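Putative O-Methyltransferase (Corynebacterium glutamicum, PDB 3DR5) probably transfers a methyl group from S-adenosyl-L-methionine to an oxygen atom of an acceptor that has not been identified. Local coordinates at residues A21-A25 with L100-A104; L84-E90 with V111-R117; P118-M122 with A144-A148; N127-V133 with L152-A158; T169-Q173 with A182-A186. All coordinates share one frame; numbering follows the deposited sequence.

Interaction 1: A21-A25 with L100-A104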
# COMPACT_ATOMS: atom_id res chain seq x y z
N ALA A 21 -16.31 10.34 -12.90
CA ALA A 21 -15.88 11.41 -12.02
C ALA A 21 -14.35 11.44 -11.95
O ALA A 21 -13.75 12.52 -11.93
CB ALA A 21 -16.47 11.21 -10.62
N VAL A 22 -13.72 10.27 -11.92
CA VAL A 22 -12.26 10.20 -11.85
C VAL A 22 -11.61 10.63 -13.16
O VAL A 22 -10.61 11.35 -13.16
CB VAL A 22 -11.78 8.76 -11.51
CG1 VAL A 22 -10.26 8.65 -11.73
CG2 VAL A 22 -12.13 8.41 -10.07
N ALA A 23 -12.18 10.19 -14.28
CA ALA A 23 -11.64 10.56 -15.59
C ALA A 23 -11.75 12.07 -15.78
O ALA A 23 -10.86 12.70 -16.35
CB ALA A 23 -12.40 9.82 -16.69
N ARG A 24 -12.84 12.66 -15.31
CA ARG A 24 -13.06 14.09 -15.43
C ARG A 24 -11.98 14.84 -14.62
O ARG A 24 -11.38 15.80 -15.11
CB ARG A 24 -14.47 14.44 -14.94
CG ARG A 24 -14.79 15.92 -14.85
CD ARG A 24 -14.62 16.63 -16.18
NE ARG A 24 -15.56 17.74 -16.31
CZ ARG A 24 -15.28 18.88 -16.91
NH1 ARG A 24 -14.09 19.07 -17.46
NH2 ARG A 24 -16.20 19.84 -16.97
N ALA A 25 -11.74 14.38 -13.39
CA ALA A 25 -10.73 15.00 -12.54
C ALA A 25 -9.32 14.88 -13.13
O ALA A 25 -8.49 15.77 -12.94
CB ALA A 25 -10.79 14.39 -11.14
N LEU A 100 -15.57 18.89 -8.75
CA LEU A 100 -15.39 17.46 -9.00
C LEU A 100 -16.11 16.59 -7.95
O LEU A 100 -16.67 15.55 -8.28
CB LEU A 100 -13.90 17.11 -9.06
CG LEU A 100 -13.22 17.50 -10.37
CD1 LEU A 100 -11.71 17.41 -10.21
CD2 LEU A 100 -13.70 16.59 -11.51
N PHE A 101 -16.08 17.02 -6.69
CA PHE A 101 -16.75 16.28 -5.64
C PHE A 101 -18.26 16.41 -5.87
O PHE A 101 -19.00 15.43 -5.77
CB PHE A 101 -16.36 16.82 -4.25
CG PHE A 101 -14.89 16.66 -3.94
CD1 PHE A 101 -14.19 15.52 -4.35
CD2 PHE A 101 -14.21 17.65 -3.24
CE1 PHE A 101 -12.83 15.37 -4.06
CE2 PHE A 101 -12.85 17.51 -2.95
CZ PHE A 101 -12.16 16.38 -3.36
N ARG A 102 -18.71 17.62 -6.19
CA ARG A 102 -20.13 17.86 -6.45
C ARG A 102 -20.60 16.96 -7.61
O ARG A 102 -21.64 16.30 -7.49
CB ARG A 102 -20.35 19.32 -6.85
CG ARG A 102 -21.82 19.74 -6.99
CD ARG A 102 -22.04 20.69 -8.17
NE ARG A 102 -20.89 21.56 -8.41
CZ ARG A 102 -20.42 22.44 -7.54
NH1 ARG A 102 -20.99 22.58 -6.35
NH2 ARG A 102 -19.36 23.18 -7.84
N GLU A 103 -19.85 16.94 -8.71
CA GLU A 103 -20.20 16.13 -9.88
C GLU A 103 -20.23 14.65 -9.53
O GLU A 103 -21.16 13.94 -9.93
CB GLU A 103 -19.26 16.46 -11.05
CG GLU A 103 -19.75 17.66 -11.84
CD GLU A 103 -18.62 18.45 -12.44
OE1 GLU A 103 -17.64 17.82 -12.91
OE2 GLU A 103 -18.71 19.69 -12.46
N ALA A 104 -19.20 14.17 -8.82
CA ALA A 104 -19.23 12.80 -8.33
C ALA A 104 -20.43 12.94 -7.35
O ALA A 104 -20.82 14.06 -6.97
CB ALA A 104 -17.96 12.48 -7.57

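Interaction 2: L84-E90 with V111-R117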
# COMPACT_ATOMS: atom_id res chain seq x y z
N LEU A 84 -12.78 14.45 4.29
CA LEU A 84 -11.55 14.63 3.54
C LEU A 84 -11.27 16.13 3.65
O LEU A 84 -12.13 16.96 3.35
CB LEU A 84 -11.70 14.26 2.05
CG LEU A 84 -10.55 14.72 1.14
CD1 LEU A 84 -9.26 13.97 1.47
CD2 LEU A 84 -10.95 14.48 -0.31
N THR A 85 -10.08 16.47 4.13
CA THR A 85 -9.69 17.87 4.27
C THR A 85 -8.66 18.16 3.18
O THR A 85 -7.58 17.56 3.15
CB THR A 85 -9.08 18.13 5.66
OG1 THR A 85 -10.08 17.94 6.66
CG2 THR A 85 -8.53 19.54 5.75
N CYS A 86 -9.01 19.07 2.27
CA CYS A 86 -8.14 19.46 1.18
C CYS A 86 -7.49 20.79 1.51
O CYS A 86 -8.13 21.69 2.05
CB CYS A 86 -8.93 19.59 -0.12
SG CYS A 86 -9.85 18.10 -0.58
N ILE A 87 -6.21 20.92 1.17
CA ILE A 87 -5.48 22.14 1.46
C ILE A 87 -4.66 22.68 0.29
O ILE A 87 -3.74 22.01 -0.20
CB ILE A 87 -4.48 21.94 2.62
CG1 ILE A 87 -5.16 21.20 3.78
CG2 ILE A 87 -3.92 23.28 3.07
CD1 ILE A 87 -4.29 21.04 5.01
N ASP A 88 -5.02 23.88 -0.17
CA ASP A 88 -4.28 24.57 -1.22
C ASP A 88 -4.63 26.06 -1.15
O ASP A 88 -5.77 26.42 -0.86
CB ASP A 88 -4.61 24.01 -2.62
CG ASP A 88 -3.68 24.56 -3.70
OD1 ASP A 88 -2.51 24.12 -3.76
OD2 ASP A 88 -4.10 25.45 -4.46
N PRO A 89 -3.65 26.94 -1.40
CA PRO A 89 -3.85 28.40 -1.36
C PRO A 89 -4.53 29.04 -2.57
O PRO A 89 -4.97 30.19 -2.49
CB PRO A 89 -2.43 28.94 -1.18
CG PRO A 89 -1.59 27.95 -1.93
CD PRO A 89 -2.23 26.60 -1.60
N GLU A 90 -4.63 28.31 -3.67
CA GLU A 90 -5.21 28.82 -4.89
C GLU A 90 -6.72 28.64 -4.91
O GLU A 90 -7.22 27.53 -4.71
CB GLU A 90 -4.53 28.13 -6.08
CG GLU A 90 -3.54 29.02 -6.85
CD GLU A 90 -2.75 29.99 -5.98
OE1 GLU A 90 -1.65 29.64 -5.51
OE2 GLU A 90 -3.25 31.11 -5.75
N VAL A 111 -16.50 16.61 2.64
CA VAL A 111 -15.28 17.33 2.29
C VAL A 111 -15.16 18.69 2.97
O VAL A 111 -16.15 19.33 3.32
CB VAL A 111 -15.19 17.54 0.77
CG1 VAL A 111 -14.02 18.45 0.43
CG2 VAL A 111 -15.00 16.19 0.06
N ARG A 112 -13.92 19.13 3.15
CA ARG A 112 -13.62 20.40 3.77
C ARG A 112 -12.41 20.99 3.04
O ARG A 112 -11.37 20.34 2.94
CB ARG A 112 -13.30 20.15 5.25
CG ARG A 112 -12.71 21.32 6.00
CD ARG A 112 -11.70 20.80 7.00
NE ARG A 112 -11.92 21.33 8.34
CZ ARG A 112 -11.22 20.97 9.41
NH1 ARG A 112 -10.25 20.06 9.31
NH2 ARG A 112 -11.50 21.51 10.58
N PHE A 113 -12.54 22.21 2.52
CA PHE A 113 -11.42 22.82 1.82
C PHE A 113 -10.84 23.99 2.60
O PHE A 113 -11.55 24.92 3.00
CB PHE A 113 -11.84 23.29 0.42
CG PHE A 113 -10.68 23.35 -0.56
CD1 PHE A 113 -10.55 22.39 -1.56
CD2 PHE A 113 -9.71 24.34 -0.45
CE1 PHE A 113 -9.45 22.41 -2.43
CE2 PHE A 113 -8.62 24.37 -1.31
CZ PHE A 113 -8.48 23.40 -2.30
N LEU A 114 -9.54 23.95 2.84
CA LEU A 114 -8.87 25.03 3.56
C LEU A 114 -7.99 25.80 2.57
O LEU A 114 -6.92 25.32 2.15
CB LEU A 114 -8.01 24.48 4.71
CG LEU A 114 -8.68 23.48 5.67
CD1 LEU A 114 -7.70 23.05 6.75
CD2 LEU A 114 -9.91 24.12 6.31
N LEU A 115 -8.46 26.99 2.18
CA LEU A 115 -7.74 27.87 1.26
C LEU A 115 -6.54 28.45 2.00
O LEU A 115 -6.58 29.59 2.48
CB LEU A 115 -8.64 29.03 0.82
CG LEU A 115 -9.05 29.25 -0.64
CD1 LEU A 115 -9.28 30.76 -0.83
CD2 LEU A 115 -7.98 28.75 -1.61
N SER A 116 -5.45 27.69 2.07
CA SER A 116 -4.27 28.13 2.80
C SER A 116 -3.01 27.45 2.28
O SER A 116 -3.08 26.51 1.48
CB SER A 116 -4.38 27.76 4.27
OG SER A 116 -5.68 27.30 4.62
N ARG A 117 -1.86 27.93 2.74
CA ARG A 117 -0.61 27.32 2.38
C ARG A 117 -0.57 26.19 3.42
O ARG A 117 -0.84 26.40 4.62
CB ARG A 117 0.55 28.31 2.58
CG ARG A 117 0.31 29.60 1.82
CD ARG A 117 1.30 30.66 2.21
NE ARG A 117 2.68 30.26 1.91
CZ ARG A 117 3.73 31.08 1.97
NH1 ARG A 117 3.56 32.35 2.32
NH2 ARG A 117 4.94 30.62 1.68

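Interaction 3: P118-M122 with A144-A148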
# COMPACT_ATOMS: atom_id res chain seq x y z
N PRO A 118 -0.25 24.98 2.98
CA PRO A 118 -0.17 23.79 3.85
C PRO A 118 0.50 23.99 5.20
O PRO A 118 -0.08 23.74 6.25
CB PRO A 118 0.61 22.79 3.00
CG PRO A 118 0.29 23.16 1.61
CD PRO A 118 0.23 24.66 1.62
N LEU A 119 1.75 24.46 5.15
CA LEU A 119 2.53 24.63 6.35
C LEU A 119 2.07 25.71 7.30
O LEU A 119 2.52 25.76 8.45
CB LEU A 119 4.01 24.79 5.97
CG LEU A 119 4.61 23.60 5.20
CD1 LEU A 119 6.04 23.93 4.79
CD2 LEU A 119 4.58 22.34 6.07
N ASP A 120 1.18 26.57 6.84
CA ASP A 120 0.66 27.63 7.68
C ASP A 120 -0.55 27.14 8.48
O ASP A 120 -0.66 27.41 9.67
CB ASP A 120 0.22 28.83 6.83
CG ASP A 120 1.38 29.72 6.42
OD1 ASP A 120 1.37 30.25 5.29
OD2 ASP A 120 2.30 29.90 7.25
N VAL A 121 -1.43 26.38 7.83
CA VAL A 121 -2.66 25.91 8.47
C VAL A 121 -2.62 24.59 9.24
O VAL A 121 -3.51 24.32 10.04
CB VAL A 121 -3.78 25.85 7.42
CG1 VAL A 121 -3.58 24.63 6.52
CG2 VAL A 121 -5.14 25.83 8.09
N MSE A 122 -1.60 23.78 8.99
CA MSE A 122 -1.48 22.52 9.69
C MSE A 122 -1.25 22.80 11.17
O MSE A 122 -1.48 21.95 12.03
CB MSE A 122 -0.35 21.68 9.09
CG MSE A 122 -0.84 20.80 7.95
SE MSE A 122 0.59 20.22 6.81
CE MSE A 122 -0.15 20.75 5.12
N ALA A 144 9.58 19.74 6.19
CA ALA A 144 8.64 20.56 6.94
C ALA A 144 7.26 19.92 6.95
O ALA A 144 6.54 19.98 7.96
CB ALA A 144 8.57 21.97 6.33
N LEU A 145 6.89 19.28 5.85
CA LEU A 145 5.59 18.63 5.77
C LEU A 145 5.54 17.44 6.74
O LEU A 145 4.52 17.20 7.39
CB LEU A 145 5.28 18.18 4.33
CG LEU A 145 3.86 17.64 4.13
CD1 LEU A 145 2.84 18.73 4.50
CD2 LEU A 145 3.66 17.17 2.69
N VAL A 146 6.65 16.70 6.85
CA VAL A 146 6.74 15.55 7.75
C VAL A 146 6.60 15.99 9.20
O VAL A 146 5.88 15.38 9.99
CB VAL A 146 8.09 14.83 7.60
CG1 VAL A 146 8.17 13.66 8.56
CG2 VAL A 146 8.28 14.36 6.16
N ASP A 147 7.30 17.07 9.54
CA ASP A 147 7.27 17.61 10.90
C ASP A 147 5.89 18.15 11.21
O ASP A 147 5.42 18.06 12.34
CB ASP A 147 8.30 18.73 11.06
CG ASP A 147 9.72 18.23 10.88
OD1 ASP A 147 10.02 17.11 11.34
OD2 ASP A 147 10.54 18.96 10.28
N ALA A 148 5.23 18.71 10.20
CA ALA A 148 3.89 19.26 10.37
C ALA A 148 2.84 18.16 10.44
O ALA A 148 1.93 18.21 11.26
CB ALA A 148 3.57 20.22 9.23
O HOH W 1 1.26 20.22 12.86

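Interaction 4: N127-V133 with L152-A158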
# COMPACT_ATOMS: atom_id res chain seq x y z
N ASN A 127 -4.03 17.60 16.79
CA ASN A 127 -3.03 16.53 16.83
C ASN A 127 -3.68 15.16 17.03
O ASN A 127 -4.74 15.04 17.66
CB ASN A 127 -2.05 16.75 17.99
CG ASN A 127 -1.01 17.80 17.69
OD1 ASN A 127 -0.65 18.04 16.54
ND2 ASN A 127 -0.48 18.43 18.75
N ASP A 128 -3.04 14.12 16.49
CA ASP A 128 -3.52 12.75 16.67
C ASP A 128 -4.97 12.53 16.25
O ASP A 128 -5.71 11.80 16.90
CB ASP A 128 -3.36 12.39 18.16
CG ASP A 128 -3.47 10.90 18.44
OD1 ASP A 128 -2.89 10.11 17.68
OD2 ASP A 128 -4.13 10.52 19.44
N SER A 129 -5.36 13.15 15.14
CA SER A 129 -6.74 13.03 14.68
C SER A 129 -6.92 12.50 13.27
O SER A 129 -8.05 12.25 12.84
CB SER A 129 -7.43 14.38 14.77
OG SER A 129 -7.98 14.62 16.05
N TYR A 130 -5.83 12.30 12.55
CA TYR A 130 -5.92 11.86 11.17
C TYR A 130 -5.30 10.50 10.90
O TYR A 130 -4.23 10.18 11.41
CB TYR A 130 -5.31 12.94 10.28
CG TYR A 130 -6.04 14.27 10.37
CD1 TYR A 130 -7.18 14.51 9.59
CD2 TYR A 130 -5.67 15.23 11.31
CE1 TYR A 130 -7.92 15.68 9.73
CE2 TYR A 130 -6.40 16.41 11.46
CZ TYR A 130 -7.53 16.62 10.67
OH TYR A 130 -8.26 17.78 10.82
N GLN A 131 -5.99 9.72 10.08
CA GLN A 131 -5.55 8.37 9.72
C GLN A 131 -4.76 8.33 8.41
O GLN A 131 -4.08 7.33 8.12
CB GLN A 131 -6.77 7.46 9.57
CG GLN A 131 -7.57 7.76 8.29
CD GLN A 131 -8.97 7.17 8.29
OE1 GLN A 131 -9.22 6.11 7.72
NE2 GLN A 131 -9.90 7.85 8.96
N LEU A 132 -4.83 9.39 7.62
CA LEU A 132 -4.14 9.41 6.34
C LEU A 132 -3.88 10.82 5.85
O LEU A 132 -4.77 11.68 5.86
CB LEU A 132 -4.97 8.64 5.29
CG LEU A 132 -4.53 8.65 3.81
CD1 LEU A 132 -3.25 7.84 3.66
CD2 LEU A 132 -5.63 8.07 2.92
N VAL A 133 -2.65 11.07 5.42
CA VAL A 133 -2.28 12.37 4.90
C VAL A 133 -1.49 12.17 3.61
O VAL A 133 -0.47 11.48 3.57
CB VAL A 133 -1.43 13.17 5.92
CG1 VAL A 133 -1.03 14.53 5.33
CG2 VAL A 133 -2.23 13.38 7.21
N LEU A 152 -0.18 15.21 13.66
CA LEU A 152 -1.59 15.06 13.31
C LEU A 152 -2.00 13.61 13.07
O LEU A 152 -3.16 13.24 13.23
CB LEU A 152 -1.91 15.89 12.06
CG LEU A 152 -1.48 17.37 12.05
CD1 LEU A 152 -1.63 17.96 10.64
CD2 LEU A 152 -2.30 18.16 13.06
N LEU A 153 -1.03 12.80 12.68
CA LEU A 153 -1.27 11.39 12.38
C LEU A 153 -1.52 10.52 13.58
O LEU A 153 -0.86 10.67 14.60
CB LEU A 153 -0.09 10.79 11.63
CG LEU A 153 -0.02 10.86 10.11
CD1 LEU A 153 1.27 10.18 9.63
CD2 LEU A 153 -1.26 10.17 9.50
N ARG A 154 -2.48 9.61 13.47
CA ARG A 154 -2.75 8.67 14.55
C ARG A 154 -1.87 7.42 14.28
O ARG A 154 -1.39 7.22 13.15
CB ARG A 154 -4.23 8.27 14.57
CG ARG A 154 -5.14 9.43 14.90
CD ARG A 154 -6.60 9.11 14.62
NE ARG A 154 -7.15 8.16 15.58
CZ ARG A 154 -7.41 8.44 16.86
NH1 ARG A 154 -7.16 9.65 17.34
NH2 ARG A 154 -7.93 7.51 17.64
N ARG A 155 -1.66 6.60 15.30
CA ARG A 155 -0.87 5.37 15.15
C ARG A 155 -1.69 4.49 14.21
O ARG A 155 -2.92 4.41 14.33
CB ARG A 155 -0.68 4.70 16.53
CG ARG A 155 -0.08 5.64 17.56
CD ARG A 155 0.14 4.92 18.87
NE ARG A 155 1.34 4.08 18.81
CZ ARG A 155 2.53 4.45 19.28
NH1 ARG A 155 2.69 5.64 19.83
NH2 ARG A 155 3.56 3.62 19.18
N GLY A 156 -1.00 3.83 13.28
CA GLY A 156 -1.66 3.02 12.28
C GLY A 156 -1.96 3.97 11.10
O GLY A 156 -2.48 3.55 10.05
N GLY A 157 -1.60 5.25 11.26
CA GLY A 157 -1.83 6.26 10.23
C GLY A 157 -0.68 6.39 9.26
O GLY A 157 0.48 6.18 9.63
N ALA A 158 -0.99 6.77 8.03
CA ALA A 158 0.03 6.89 7.00
C ALA A 158 0.18 8.25 6.36
O ALA A 158 -0.81 8.90 6.02
CB ALA A 158 -0.20 5.86 5.90
O HOH W 2 -3.08 7.62 17.87
O HOH W 3 -0.23 10.54 17.40

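Interaction 5: T169-Q173 with A182-A186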
# COMPACT_ATOMS: atom_id res chain seq x y z
N THR A 169 16.87 9.78 -8.69
CA THR A 169 17.86 10.82 -8.96
C THR A 169 18.83 11.02 -7.81
O THR A 169 20.02 11.26 -8.04
CB THR A 169 17.17 12.18 -9.27
OG1 THR A 169 16.78 12.22 -10.65
CG2 THR A 169 18.08 13.35 -8.95
N ILE A 170 18.33 10.93 -6.58
CA ILE A 170 19.18 11.15 -5.41
C ILE A 170 20.31 10.13 -5.28
O ILE A 170 20.34 9.13 -6.00
CB ILE A 170 18.33 11.27 -4.11
CG1 ILE A 170 17.40 10.07 -3.95
CG2 ILE A 170 17.50 12.56 -4.16
CD1 ILE A 170 16.43 10.22 -2.80
N ALA A 171 21.24 10.39 -4.37
CA ALA A 171 22.44 9.56 -4.18
C ALA A 171 23.15 9.48 -5.54
O ALA A 171 23.32 8.40 -6.11
CB ALA A 171 22.08 8.16 -3.70
N ASP A 172 23.58 10.64 -6.05
CA ASP A 172 24.27 10.70 -7.34
C ASP A 172 25.23 11.89 -7.33
O ASP A 172 24.80 13.04 -7.29
CB ASP A 172 23.24 10.88 -8.46
CG ASP A 172 23.72 10.38 -9.80
OD1 ASP A 172 24.93 10.49 -10.08
OD2 ASP A 172 22.89 9.88 -10.58
N GLN A 173 26.52 11.59 -7.37
CA GLN A 173 27.55 12.62 -7.35
C GLN A 173 27.31 13.75 -8.34
O GLN A 173 27.32 14.92 -7.98
CB GLN A 173 28.93 12.01 -7.59
CG GLN A 173 29.46 11.14 -6.43
CD GLN A 173 28.66 9.87 -6.22
OE1 GLN A 173 28.31 9.19 -7.18
NE2 GLN A 173 28.38 9.54 -4.96
N ALA A 182 17.56 18.56 -1.08
CA ALA A 182 16.48 18.68 -0.11
C ALA A 182 15.74 17.34 -0.04
O ALA A 182 15.42 16.86 1.05
CB ALA A 182 15.52 19.81 -0.52
N ALA A 183 15.48 16.74 -1.20
CA ALA A 183 14.81 15.44 -1.26
C ALA A 183 15.70 14.40 -0.55
O ALA A 183 15.20 13.54 0.18
CB ALA A 183 14.57 15.04 -2.72
N ARG A 184 17.02 14.48 -0.75
CA ARG A 184 17.95 13.54 -0.10
C ARG A 184 17.88 13.69 1.43
O ARG A 184 17.84 12.70 2.15
CB ARG A 184 19.38 13.79 -0.56
CG ARG A 184 20.18 12.51 -0.78
CD ARG A 184 21.68 12.75 -0.75
NE ARG A 184 22.12 13.76 -1.71
CZ ARG A 184 21.91 13.68 -3.02
NH1 ARG A 184 21.27 12.65 -3.54
NH2 ARG A 184 22.35 14.65 -3.82
N ASP A 185 17.87 14.94 1.91
CA ASP A 185 17.81 15.19 3.35
C ASP A 185 16.48 14.72 3.93
O ASP A 185 16.41 14.21 5.06
CB ASP A 185 18.01 16.67 3.67
CG ASP A 185 17.94 16.96 5.16
OD1 ASP A 185 16.82 17.18 5.67
OD2 ASP A 185 19.00 16.95 5.82
N ALA A 186 15.41 14.89 3.16
CA ALA A 186 14.08 14.46 3.59
C ALA A 186 14.11 12.93 3.76
O ALA A 186 13.72 12.40 4.80
CB ALA A 186 13.04 14.85 2.54

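Interaction 1: A21-A25 with L100-A104
Glu103 OE1 and Arg24 NE lie 4.0 Å apart, a long salt bridge between two surface helices. The carboxylate and guanidinium planes are only 20° apart, but the oxygen approaches obliquely, and Arg24 has a stronger partner in its own helix: its NH1 is paired with Asp28 OD1. The attraction across the contact is therefore probably modest.

Beside this charged pair, Leu100 does most of the filling. Leu100 CD2 presses against Arg24 CG at 3.6 Å, the two side chains crossing at about a right angle, while Leu100 CD1 pushes against Ala25 CB at 3.3 Å, closer than usual for two carbons. Leu100 CD2 also lies 3.5 Å from Ala25 N, so the forked end of the leucine sits right down on the backbone of helix 20-31. Arg24 helps cover it: with chi1 at 173°, CG swings to the carbonyl side of the residue and lies over the leucine methyl.

In this Rossmann-like methyltransferase fold, helix 91-103 links strands 83-87 and 111-114, and helix 20-31 packs against its C-terminal end. One turn on from Leu100, Ala104 is the first residue to leave helical geometry, and Ala104 CB meets Ala21 CB at 3.6 Å. Such small side chains let the backbones approach closely, and Ala25 and Ala104 both also touch Leu72 of helix 67-77.

Interaction 2: L84-E90 with V111-R117
Cys86 and Phe113 sit side by side on neighbouring parallel strands, the two strands of a right-handed beta-alpha-beta unit whose crossover is helix 91-103. This is the Rossmann-like sheet of the class I methyltransferases, and strand 111-114 is one of its two outermost strands within the chain. The strand axes run 21° apart.

The shape is easiest to follow one face at a time. On the face of Cys86, the Phe113 ring swings back across the gap (chi1 -154°) and fills the hollow beside the cysteine: Phe113 CD1 touches Cys86 CB at 3.5 Å, Cys86 O stands over one face toward the rim, and Asp88 O comes in at the ring edge. Ala97 and Gln94 of the crossover helix also pack on the ring.

On the other face, Thr85 and Arg112 run alongside each other in the same direction. The Thr85 CG2 methyl fits into a notch between Arg112 CD at 3.6 Å and Leu114 CD1 at 3.7 Å. Arg112 NH1 makes a weak bond to Thr85 OG1 and another, also weak, to Tyr130 OH.

Further along, the fit continues with backbone atoms. The Leu115 CD2 methyl plugs a dent between two carbonyls, 3.3 Å from Asp88 O and 3.4 Å from Glu90 O. Asp88 folds the chain here in an Asx turn, OD2 receiving Glu90 N and also bonding His93. The backbone pairing is straightest where Leu114 N meets Cys86 O at 2.8 Å, with an N-H...O angle of 176°.

Interaction 3: P118-M122 with A144-A148
Leu119 reaches across to helix 142-152 with both methyls. Leu119 CD1 meets Ala144 CB at 3.6 Å, while Leu119 CD2 lies over the backbone of the same turn, 3.6 Å from Ala144 O, and reaches Ala148 CB at 3.9 Å. The branch thus straddles two alanines one turn apart, a shallow groove that their small side chains leave on the helix.

Further on, Met122, a selenomethionine with selenium where the natural residue has sulfur, carries the other half of the contact. Met122 SE lies 3.6 Å from Leu145 CD1 and 3.8 Å from Ala148 CB, and the chain bends at chi3 (-128°) to bring Met122 CE within 3.7 Å of the same Leu145 methyl. Ala148 CB is therefore shared by Leu119 and Met122. Both Met122 and Leu145 also touch Ile63, so the short helix 118-121 and helix 142-152 meet above strand 59-63 of the central sheet.

The polar link between the segments is indirect: a water donates to Ala148 O at 2.7 Å and, weakly, to Met122 O. Otherwise the contact rests on van der Waals fit, with little that is directional.

Interaction 4: N127-V133 with L152-A158
Arg154 carries its CG opposite its own carbonyl carbon (chi1 -65°) and bends at chi3 (71°), which folds the side chain back over the backbone of Asp128. Asp128 in turn stretches its carboxylate away from its backbone N to cross the arginine at about a right angle. The two meet just before strand 130-135, where the chain comes back from helix 142-152, the crossover of the beta-alpha-beta unit 130-135, 142-152, 157-161 of the Rossmann-like sheet.

A short but bent bond runs from Arg154 NH1 to Asp128 O, 2.6 Å with an N-H...O angle of 137°, the oxygen at the edge of the guanidinium and in its plane. Asp128 OD2 is a longer partner at 3.8 Å from Arg154 NH1 and lies well out of that plane, so it contributes charge alone. Asp128 OD1 accepts from two waters; one of them accepts in turn from Arg155 N, the other also donates to Leu153 O.

Leu152 O is gripped twice, by Ser129 N and by Tyr130 N, each at 2.9 Å. The Tyr130 ring lies beside Leu152, with Tyr130 CD2 3.9 Å from Leu152 CB. Leu153 CD2 leans over Tyr130 O at 3.5 Å and on to Val133 CG2.

Between the paired Tyr130–Leu153 and Leu132–Ala158, segment 152-158 spends more residues than 127-133. The extra ones loop out as a type II turn from Arg154 to Gly157, with Gly156 at a positive phi. Beyond it the strands rejoin: Ala158 N reaches Gln131 O from above the carbonyl plane, and Val133 N bonds Ala158 O at 2.9 Å.

Interaction 5: T169-Q173 with A182-A186
Ile170 lies over the start of the Arg184 side chain and beside Ala183, and most of what joins this loop to its helix is apolar contact. The CG2 methyl is the working branch. Ile170 CG2 meets Ala183 CB at 4.1 Å and hangs over the helix backbone, 3.9 Å from Arg184 N. CG1 holds the crowded position between backbone N and carbonyl carbon (chi1 53°), which leaves CG2 beside the backbone N and turned to the helix. The aliphatic part of Arg184 runs past Ile170 in the opposite direction, Arg184 CG to Ile170 CB 4.0 Å, so the two side chains slide alongside each other.

Polar contact is much less certain. The modelled Arg184 NH1 stands only 2.4 Å from Ala171 N, and both atoms are donors, so the placement of the guanidinium end is doubtful and carries no weight here. The carboxylate of Asp172 leads away from the helix: OD1 bonds Thr174 OG1, which ties it to the chain just beyond 169-173.

A third kind of contact comes from the dimer. Tyr11 of the second subunit packs on Ile170 and Ala171, and Tyr7 of that subunit on Asp172, so the partner chain covers part of the loop.

Within the fold, 169-173 belongs to the long connection between strand 157-161 and helix 178-190, and it doubles back on the helix that follows it. Ala183 also touches Pro139 and Leu166, while Asp185 and Ala186 of the same helix lean on Lys143 and Leu142 of helix 142-152.

The five contacts follow the Rossmann-like methyltransferase fold from one flank to the other. Interactions 1 and 2 alternate along the chain and share the unit of strand 83-87, helix 91-103 and strand 111-114: Phe101 packs on Leu84, Cys86 and Val111. Interaction 3 is next, its centre about 13 Å from that of interaction 2, with Val121 against Ile87 and Leu114. It alternates in sequence with interaction 4, their centres about 14 Å apart, and Met122 touches Leu152. Interactions 1 to 4 thus join strands and covering helices around one sheet. Interaction 5 comes last, its centre about 36 Å from that of interaction 1, and lies at the subunit interface.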